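Local structure of SorB (Sorangium cellulosum, 6B2V) at residues R27-H32 with E201-D206. The protein helps build the polyketide antibiotic sorangicin on a trans-acyltransferase assembly line; this piece is the pyran synthase domain of its module nine. Numbering follows the deposited sequence.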
ATOM      1  N   ARG A  27       2.230  17.818 -11.809  1.00 31.02           N
ATOM      2  CA  ARG A  27       2.407  16.532 -12.438  1.00 35.29           C
ATOM      3  C   ARG A  27       2.445  15.339 -11.478  1.00 35.34           C
ATOM      4  O   ARG A  27       3.088  15.399 -10.496  1.00 33.93           O
ATOM      5  CB  ARG A  27       3.720  16.590 -13.212  1.00 36.85           C
ATOM      6  CG  ARG A  27       4.175  15.299 -13.845  1.00 40.10           C
ATOM      7  CD  ARG A  27       5.633  15.332 -14.298  1.00 40.71           C
ATOM      8  NE  ARG A  27       6.631  15.128 -13.254  1.00 45.22           N
ATOM      9  CZ  ARG A  27       6.975  13.958 -12.721  1.00 41.83           C
ATOM     10  NH1 ARG A  27       6.365  12.844 -13.056  1.00 38.93           N
ATOM     11  NH2 ARG A  27       7.937  13.922 -11.828  1.00 37.80           N
ATOM     12  N   HIS A  28       1.723  14.283 -11.783  1.00 29.17           N
ATOM     13  CA  HIS A  28       1.806  13.082 -10.996  1.00 26.12           C
ATOM     14  C   HIS A  28       1.661  11.913 -11.930  1.00 25.28           C
ATOM     15  O   HIS A  28       0.804  11.926 -12.744  1.00 25.41           O
ATOM     16  CB  HIS A  28       0.754  13.095  -9.925  1.00 24.33           C
ATOM     17  CG  HIS A  28       0.909  11.994  -8.938  1.00 22.09           C
ATOM     18  ND1 HIS A  28       0.483  10.721  -9.188  1.00 18.89           N
ATOM     19  CD2 HIS A  28       1.445  11.971  -7.704  1.00 19.66           C
ATOM     20  CE1 HIS A  28       0.767   9.952  -8.165  1.00 18.72           C
ATOM     21  NE2 HIS A  28       1.342  10.690  -7.246  1.00 19.84           N
ATOM     22  N   PRO A  29       2.413  10.852 -11.752  1.00 21.25           N
ATOM     23  CA  PRO A  29       2.351   9.725 -12.676  1.00 21.45           C
ATOM     24  C   PRO A  29       0.980   9.053 -12.762  1.00 19.74           C
ATOM     25  O   PRO A  29       0.700   8.398 -13.701  1.00 21.53           O
ATOM     26  CB  PRO A  29       3.355   8.747 -12.103  1.00 26.52           C
ATOM     27  CG  PRO A  29       4.317   9.614 -11.392  1.00 25.38           C
ATOM     28  CD  PRO A  29       3.514  10.689 -10.792  1.00 21.95           C
ATOM     29  N   LEU A  30       0.211   9.176 -11.712  1.00 20.77           N
ATOM     30  CA  LEU A  30      -1.086   8.510 -11.675  1.00 19.20           C
ATOM     31  C   LEU A  30      -2.308   9.384 -11.865  1.00 19.18           C
ATOM     32  O   LEU A  30      -3.384   8.901 -11.862  1.00 21.34           O
ATOM     33  CB  LEU A  30      -1.225   7.658 -10.409  1.00 18.86           C
ATOM     34  CG  LEU A  30      -0.044   6.778 -10.023  1.00 17.16           C
ATOM     35  CD1 LEU A  30      -0.326   6.168  -8.679  1.00 17.03           C
ATOM     36  CD2 LEU A  30       0.239   5.697 -11.040  1.00 18.81           C
ATOM     37  N   VAL A  31      -2.128  10.677 -11.940  1.00 20.23           N
ATOM     38  CA  VAL A  31      -3.220  11.580 -12.145  1.00 20.64           C
ATOM     39  C   VAL A  31      -2.877  12.543 -13.255  1.00 22.50           C
ATOM     40  O   VAL A  31      -2.125  13.409 -13.053  1.00 25.71           O
ATOM     41  CB  VAL A  31      -3.461  12.386 -10.883  1.00 22.81           C
ATOM     42  CG1 VAL A  31      -4.588  13.349 -11.090  1.00 22.83           C
ATOM     43  CG2 VAL A  31      -3.748  11.463  -9.733  1.00 22.14           C
ATOM     44  N   HIS A  32      -3.448  12.346 -14.428  1.00 23.09           N
ATOM     45  CA  HIS A  32      -3.137  13.197 -15.560  1.00 23.47           C
ATOM     46  C   HIS A  32      -4.055  14.373 -15.857  1.00 26.49           C
ATOM     47  O   HIS A  32      -3.609  15.367 -16.336  1.00 26.78           O
ATOM     48  CB  HIS A  32      -2.978  12.351 -16.802  1.00 22.92           C
ATOM     49  CG  HIS A  32      -2.003  11.234 -16.663  1.00 24.88           C
ATOM     50  ND1 HIS A  32      -1.940  10.187 -17.539  1.00 26.57           N
ATOM     51  CD2 HIS A  32      -1.035  11.017 -15.753  1.00 27.02           C
ATOM     52  CE1 HIS A  32      -0.987   9.363 -17.169  1.00 29.57           C
ATOM     53  NE2 HIS A  32      -0.422   9.845 -16.083  1.00 25.63           N
ATOM     54  N   GLU A 201      10.043  11.506  -8.010  1.00 27.29           N
ATOM     55  CA  GLU A 201       9.805  12.243  -6.769  1.00 27.04           C
ATOM     56  C   GLU A 201       8.412  12.834  -6.657  1.00 25.22           C
ATOM     57  O   GLU A 201       8.050  13.399  -5.694  1.00 23.70           O
ATOM     58  CB  GLU A 201      10.925  13.243  -6.428  1.00 31.61           C
ATOM     59  CG  GLU A 201      12.242  12.516  -6.202  1.00 31.16           C
ATOM     60  CD  GLU A 201      13.398  13.448  -5.916  1.00 32.62           C
ATOM     61  OE1 GLU A 201      14.464  13.193  -6.516  1.00 38.11           O
ATOM     62  OE2 GLU A 201      13.206  14.369  -5.149  1.00 26.49           O
ATOM     63  N   ALA A 202       7.636  12.687  -7.718  1.00 19.26           N
ATOM     64  CA  ALA A 202       6.244  13.105  -7.686  1.00 21.09           C
ATOM     65  C   ALA A 202       5.399  12.218  -6.768  1.00 20.15           C
ATOM     66  O   ALA A 202       4.411  12.627  -6.194  1.00 19.80           O
ATOM     67  CB  ALA A 202       5.653  13.147  -9.064  1.00 22.91           C
ATOM     68  N   PHE A 203       5.828  10.981  -6.647  1.00 24.40           N
ATOM     69  CA  PHE A 203       5.137  10.054  -5.772  1.00 19.20           C
ATOM     70  C   PHE A 203       5.351  10.382  -4.291  1.00 20.32           C
ATOM     71  O   PHE A 203       6.442  10.716  -3.944  1.00 23.33           O
ATOM     72  CB  PHE A 203       5.696   8.644  -5.947  1.00 17.57           C
ATOM     73  CG  PHE A 203       5.265   7.910  -7.183  1.00 17.02           C
ATOM     74  CD1 PHE A 203       3.956   7.636  -7.446  1.00 20.03           C
ATOM     75  CD2 PHE A 203       6.190   7.392  -8.024  1.00 19.91           C
ATOM     76  CE1 PHE A 203       3.595   6.912  -8.546  1.00 30.07           C
ATOM     77  CE2 PHE A 203       5.846   6.687  -9.132  1.00 27.65           C
ATOM     78  CZ  PHE A 203       4.537   6.445  -9.391  1.00 32.26           C
ATOM     79  N   LEU A 204       4.326  10.361  -3.464  1.00 15.06           N
ATOM     80  CA  LEU A 204       4.536  10.466  -2.043  1.00 16.75           C
ATOM     81  C   LEU A 204       4.945   9.042  -1.632  1.00 20.44           C
ATOM     82  O   LEU A 204       6.024   8.828  -1.127  1.00 19.23           O
ATOM     83  CB  LEU A 204       3.325  10.918  -1.309  1.00 16.42           C
ATOM     84  CG  LEU A 204       3.440  10.966   0.205  1.00 21.25           C
ATOM     85  CD1 LEU A 204       4.715  11.612   0.692  1.00 29.14           C
ATOM     86  CD2 LEU A 204       2.255  11.666   0.797  1.00 24.89           C
ATOM     87  N   LEU A 205       4.092   8.080  -1.950  1.00 16.60           N
ATOM     88  CA  LEU A 205       4.440   6.678  -1.779  1.00 16.72           C
ATOM     89  C   LEU A 205       4.610   6.002  -3.160  1.00 16.97           C
ATOM     90  O   LEU A 205       3.659   5.659  -3.761  1.00 16.74           O
ATOM     91  CB  LEU A 205       3.382   5.926  -0.996  1.00 15.21           C
ATOM     92  CG  LEU A 205       3.686   4.476  -0.622  1.00 14.17           C
ATOM     93  CD1 LEU A 205       4.972   4.346   0.173  1.00 16.34           C
ATOM     94  CD2 LEU A 205       2.536   3.894   0.137  1.00 17.01           C
ATOM     95  N   ASP A 206       5.847   5.805  -3.582  1.00 15.98           N
ATOM     96  CA  ASP A 206       6.178   5.102  -4.788  1.00 17.61           C
ATOM     97  C   ASP A 206       5.691   3.670  -4.574  1.00 18.21           C
ATOM     98  O   ASP A 206       5.884   3.108  -3.573  1.00 14.77           O
ATOM     99  CB  ASP A 206       7.728   5.060  -4.974  1.00 21.02           C
ATOM    100  CG  ASP A 206       8.201   4.448  -6.309  1.00 24.16           C
ATOM    101  OD1 ASP A 206       7.964   3.307  -6.683  1.00 30.70           O
ATOM    102  OD2 ASP A 206       8.909   5.090  -7.009  1.00 35.96           O
TER
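With chi1 at -76°, F203 sets CG beside its backbone N and sends its ring at P29, while H28, its CG anti to the backbone N (chi1 -171°), brings its imidazole up to the same phenyl. The contact joins what are predicted to be the N- and C-terminal hotdog folds of the dehydratase-like domain: residues 27-32 lead into strand 33-35 on the N-terminal side, and residues 201-206 run ahead of helix 207-225 on the C-terminal side. A type I turn from H28 to V31 presents P29, whose CG sits over one face of the F203 ring in a CH-pi contact, close to the ring normal and 4.0 Å from the ring centroid. L30 meets the phenyl at its edge, with CG 3.9 Å from F203 CE1. The H28 ring comes in obliquely, its plane almost perpendicular to that of F203. Two bonds fix the imidazole: L30 N donates to H28 ND1 at 3.0 Å, at 161° and tilted somewhat from the ring plane, and H28 NE2 is hydrogen-bonded to E69 of helix 64-77. E69 also takes the backbone N-H groups of L204 and L205, so one carboxylate ties both loops to that helix. At the outer end, R27 bends at chi3 and lays one face of its guanidinium over A202, NH2 passing 3.7 Å from A202 CB, while the same nitrogen forms a salt bridge with D200. The methyl of A202 thus packs against both the guanidinium and the proline ring, its CB also 3.7 Å from P29 CD.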